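Long-range contact in BH2851 (PDB 2GFG), which is of unknown function but, as a putative adenylate cyclase of the CYTH family, probably acts on phosphate-containing substrates such as nucleotides or polyphosphate: residues Lys11-Leu22 with Phe172-Asn181. Numbering follows the deposited sequence.
Sequences KTLVSKETFKRL and FSISQVPTEN
T12 and T179 show how two threonine hydroxyls can hold a segment without regular structure against a strand, each bonded to the backbone of the other segment. With T12 OG1 anti to its own nitrogen (chi1 -174°), OG1 accepts the N-H of V177 (N to OG1 3.0 Å, N-H...O angle 164°), while its proton goes to L13 O. In return T179 OG1 accepts from L13 N at 3.0 Å and donates to V177 O, so both hydroxyls work as acceptor and donor at once. V177 CG2 lies over L13 CB, and a water bridges L13 O to S175 O. The strand 4-14 is the first of the eight-stranded antiparallel barrel of the CYTH fold, and residues 172-181 run past its end while linking helix 158-171 to helix 182-190. At that second helix the extended K11 chain crosses N181 at about a right angle; NZ donates to OD1 at 2.6 Å from above the amide carbonyl plane and makes a weak bond to T179 O. Toward the other end of the contact, I174 fits between the strand and helix 16-25: CG2 presses on V14 CG1, CD1 on T18 CG2, both at a tight 3.5 Å, and CD1 also meets L22 CD1 tip to tip. S173, with positive phi, closes helix 158-171 in a Schellman motif, beside which R21, bent at chi3 (54°), grips F172 O end-on with NH1 and NH2, each 3.2 Å away.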
loop_
_atom_site.group_PDB
_atom_site.type_symbol
_atom_site.label_atom_id
_atom_site.label_comp_id
_atom_site.label_asym_id
_atom_site.label_seq_id
_atom_site.Cartn_x
_atom_site.Cartn_y
_atom_site.Cartn_z
ATOM N N LYS A 11 7.623 1.439 -8.659
ATOM C CA LYS A 11 6.230 1.228 -9.088
ATOM C C LYS A 11 5.912 1.914 -10.401
ATOM O O LYS A 11 6.473 2.947 -10.712
ATOM C CB LYS A 11 5.278 1.773 -8.005
ATOM C CG LYS A 11 5.713 3.155 -7.465
ATOM C CD LYS A 11 4.719 3.773 -6.515
ATOM C CE LYS A 11 5.301 5.077 -5.917
ATOM N NZ LYS A 11 4.289 5.889 -5.194
ATOM N N THR A 12 4.993 1.321 -11.164
ATOM C CA THR A 12 4.375 2.000 -12.304
ATOM C C THR A 12 3.012 1.393 -12.623
ATOM O O THR A 12 2.813 0.185 -12.482
ATOM C CB THR A 12 5.265 1.953 -13.601
ATOM O OG1 THR A 12 4.663 2.766 -14.627
ATOM C CG2 THR A 12 5.423 0.510 -14.126
ATOM N N LEU A 13 2.083 2.248 -13.052
ATOM C CA LEU A 13 0.788 1.803 -13.552
ATOM C C LEU A 13 0.963 1.177 -14.912
ATOM O O LEU A 13 1.878 1.546 -15.664
ATOM C CB LEU A 13 -0.187 2.985 -13.664
ATOM C CG LEU A 13 -0.601 3.658 -12.358
ATOM C CD1 LEU A 13 -1.195 5.028 -12.626
ATOM C CD2 LEU A 13 -1.579 2.788 -11.586
ATOM N N VAL A 14 0.086 0.228 -15.237
ATOM C CA VAL A 14 0.083 -0.415 -16.550
ATOM C C VAL A 14 -1.340 -0.584 -17.058
ATOM O O VAL A 14 -2.308 -0.431 -16.303
ATOM C CB VAL A 14 0.817 -1.813 -16.529
ATOM C CG1 VAL A 14 2.319 -1.631 -16.309
ATOM C CG2 VAL A 14 0.225 -2.737 -15.466
ATOM N N SER A 15 -1.460 -0.871 -18.348
ATOM C CA SER A 15 -2.754 -1.086 -18.976
ATOM C C SER A 15 -3.310 -2.425 -18.583
ATOM O O SER A 15 -2.592 -3.272 -18.050
ATOM C CB SER A 15 -2.620 -1.027 -20.494
ATOM O OG SER A 15 -1.783 -2.070 -20.965
ATOM N N LYS A 16 -4.595 -2.627 -18.872
ATOM C CA LYS A 16 -5.255 -3.915 -18.641
ATOM C C LYS A 16 -4.576 -5.020 -19.457
ATOM O O LYS A 16 -4.272 -6.097 -18.928
ATOM C CB LYS A 16 -6.741 -3.832 -19.014
ATOM C CG LYS A 16 -7.534 -5.113 -18.744
ATOM C CD LYS A 16 -8.966 -4.998 -19.244
ATOM C CE LYS A 16 -9.758 -6.262 -18.952
ATOM N NZ LYS A 16 -9.848 -6.542 -17.490
ATOM N N GLU A 17 -4.317 -4.732 -20.740
ATOM C CA GLU A 17 -3.706 -5.715 -21.655
ATOM C C GLU A 17 -2.248 -6.031 -21.282
ATOM O O GLU A 17 -1.824 -7.182 -21.362
ATOM C CB GLU A 17 -3.809 -5.244 -23.132
ATOM C CG GLU A 17 -2.936 -4.032 -23.495
ATOM N N THR A 18 -1.492 -5.009 -20.868
ATOM C CA THR A 18 -0.101 -5.221 -20.396
ATOM C C THR A 18 -0.090 -6.065 -19.113
ATOM O O THR A 18 0.715 -6.990 -18.975
ATOM C CB THR A 18 0.628 -3.891 -20.136
ATOM O OG1 THR A 18 0.660 -3.118 -21.343
ATOM C CG2 THR A 18 2.056 -4.136 -19.660
ATOM N N PHE A 19 -0.985 -5.729 -18.180
ATOM C CA PHE A 19 -1.133 -6.491 -16.918
ATOM C C PHE A 19 -1.423 -7.955 -17.207
ATOM O O PHE A 19 -0.776 -8.844 -16.660
ATOM C CB PHE A 19 -2.260 -5.904 -16.077
ATOM C CG PHE A 19 -2.300 -6.414 -14.676
ATOM C CD1 PHE A 19 -1.445 -5.883 -13.703
ATOM C CD2 PHE A 19 -3.235 -7.390 -14.292
ATOM C CE1 PHE A 19 -1.519 -6.304 -12.383
ATOM C CE2 PHE A 19 -3.305 -7.824 -12.964
ATOM C CZ PHE A 19 -2.444 -7.280 -12.012
ATOM N N LYS A 20 -2.376 -8.186 -18.107
ATOM C CA LYS A 20 -2.772 -9.547 -18.514
ATOM C C LYS A 20 -1.614 -10.304 -19.208
ATOM O O LYS A 20 -1.479 -11.527 -19.059
ATOM C CB LYS A 20 -3.989 -9.475 -19.441
ATOM C CG LYS A 20 -4.659 -10.783 -19.688
ATOM C CD LYS A 20 -5.873 -10.617 -20.609
ATOM C CE LYS A 20 -6.428 -11.954 -21.033
ATOM N NZ LYS A 20 -5.466 -12.702 -21.894
ATOM N N ARG A 21 -0.793 -9.570 -19.970
ATOM C CA ARG A 21 0.390 -10.153 -20.624
ATOM C C ARG A 21 1.457 -10.543 -19.592
ATOM O O ARG A 21 2.109 -11.585 -19.723
ATOM C CB ARG A 21 0.982 -9.173 -21.651
ATOM C CG ARG A 21 2.183 -9.741 -22.440
ATOM C CD ARG A 21 2.630 -8.806 -23.559
ATOM N NE ARG A 21 2.918 -7.442 -23.077
ATOM C CZ ARG A 21 4.012 -7.082 -22.384
ATOM N NH1 ARG A 21 4.935 -7.986 -22.042
ATOM N NH2 ARG A 21 4.174 -5.809 -22.021
ATOM N N LEU A 22 1.652 -9.680 -18.592
ATOM C CA LEU A 22 2.639 -9.930 -17.521
ATOM C C LEU A 22 2.267 -11.131 -16.668
ATOM O O LEU A 22 3.142 -11.852 -16.206
ATOM C CB LEU A 22 2.799 -8.692 -16.632
ATOM C CG LEU A 22 3.631 -7.542 -17.212
ATOM C CD1 LEU A 22 3.436 -6.296 -16.396
ATOM C CD2 LEU A 22 5.118 -7.926 -17.273
ATOM N N PHE A 172 10.538 -6.779 -19.830
ATOM C CA PHE A 172 9.132 -7.048 -20.147
ATOM C C PHE A 172 8.488 -5.924 -20.980
ATOM O O PHE A 172 7.284 -5.933 -21.205
ATOM C CB PHE A 172 8.353 -7.286 -18.848
ATOM C CG PHE A 172 8.845 -8.455 -18.076
ATOM C CD1 PHE A 172 8.430 -9.749 -18.412
ATOM C CD2 PHE A 172 9.822 -8.301 -17.088
ATOM C CE1 PHE A 172 8.930 -10.868 -17.725
ATOM C CE2 PHE A 172 10.322 -9.422 -16.388
ATOM C CZ PHE A 172 9.872 -10.701 -16.713
ATOM N N SER A 173 9.323 -5.000 -21.487
ATOM C CA SER A 173 8.867 -3.890 -22.335
ATOM C C SER A 173 7.659 -3.157 -21.728
ATOM O O SER A 173 6.589 -3.070 -22.341
ATOM C CB SER A 173 8.559 -4.391 -23.750
ATOM O OG SER A 173 9.748 -4.837 -24.391
ATOM N N ILE A 174 7.838 -2.692 -20.495
ATOM C CA ILE A 174 6.836 -1.890 -19.802
ATOM C C ILE A 174 7.250 -0.436 -19.887
ATOM O O ILE A 174 8.358 -0.085 -19.495
ATOM C CB ILE A 174 6.711 -2.295 -18.297
ATOM C CG1 ILE A 174 6.598 -3.823 -18.139
ATOM C CG2 ILE A 174 5.511 -1.586 -17.635
ATOM C CD1 ILE A 174 5.435 -4.443 -18.897
ATOM N N SER A 175 6.383 0.402 -20.457
ATOM C CA SER A 175 6.643 1.841 -20.528
ATOM C C SER A 175 6.221 2.474 -19.211
ATOM O O SER A 175 5.075 2.326 -18.785
ATOM C CB SER A 175 5.893 2.480 -21.703
ATOM O OG SER A 175 4.494 2.356 -21.552
ATOM N N GLN A 176 7.164 3.132 -18.544
ATOM C CA GLN A 176 6.924 3.692 -17.221
ATOM C C GLN A 176 6.127 4.993 -17.296
ATOM O O GLN A 176 6.288 5.774 -18.227
ATOM C CB GLN A 176 8.249 3.935 -16.499
ATOM C CG GLN A 176 8.084 4.381 -15.046
ATOM C CD GLN A 176 9.334 4.191 -14.227
ATOM O OE1 GLN A 176 10.459 4.257 -14.747
ATOM N NE2 GLN A 176 9.159 3.980 -12.938
ATOM N N VAL A 177 5.257 5.199 -16.306
ATOM C CA VAL A 177 4.460 6.438 -16.195
ATOM C C VAL A 177 4.461 6.923 -14.749
ATOM O O VAL A 177 4.621 6.110 -13.825
ATOM C CB VAL A 177 2.975 6.232 -16.682
ATOM C CG1 VAL A 177 2.938 5.935 -18.163
ATOM C CG2 VAL A 177 2.281 5.125 -15.892
ATOM N N PRO A 178 4.306 8.263 -14.533
ATOM C CA PRO A 178 4.255 8.785 -13.161
ATOM C C PRO A 178 3.142 8.114 -12.341
ATOM O O PRO A 178 2.002 8.005 -12.810
ATOM C CB PRO A 178 3.969 10.285 -13.363
ATOM C CG PRO A 178 3.506 10.408 -14.777
ATOM C CD PRO A 178 4.173 9.343 -15.528
ATOM N N THR A 179 3.487 7.649 -11.144
ATOM C CA THR A 179 2.590 6.814 -10.354
ATOM C C THR A 179 2.652 7.168 -8.878
ATOM O O THR A 179 3.633 6.870 -8.199
ATOM C CB THR A 179 2.942 5.317 -10.542
ATOM O OG1 THR A 179 2.833 4.972 -11.926
ATOM C CG2 THR A 179 2.007 4.416 -9.712
ATOM N N GLU A 180 1.603 7.815 -8.389
ATOM C CA GLU A 180 1.467 8.088 -6.956
ATOM C C GLU A 180 0.937 6.836 -6.248
ATOM O O GLU A 180 0.493 5.887 -6.895
ATOM C CB GLU A 180 0.550 9.310 -6.706
ATOM C CG GLU A 180 -0.918 9.110 -7.107
ATOM C CD GLU A 180 -1.680 10.428 -7.271
ATOM O OE1 GLU A 180 -1.323 11.424 -6.596
ATOM O OE2 GLU A 180 -2.644 10.460 -8.078
ATOM N N ASN A 181 1.034 6.825 -4.924
ATOM C CA ASN A 181 0.588 5.675 -4.114
ATOM C C ASN A 181 -0.924 5.411 -4.228
ATOM O O ASN A 181 -1.689 6.312 -4.516
ATOM C CB ASN A 181 0.983 5.882 -2.639
ATOM C CG ASN A 181 2.503 5.737 -2.403
ATOM O OD1 ASN A 181 3.169 4.908 -3.035
ATOM N ND2 ASN A 181 3.036 6.521 -1.473
HETATM O O HOH W 1 2.624 1.350 -18.445
#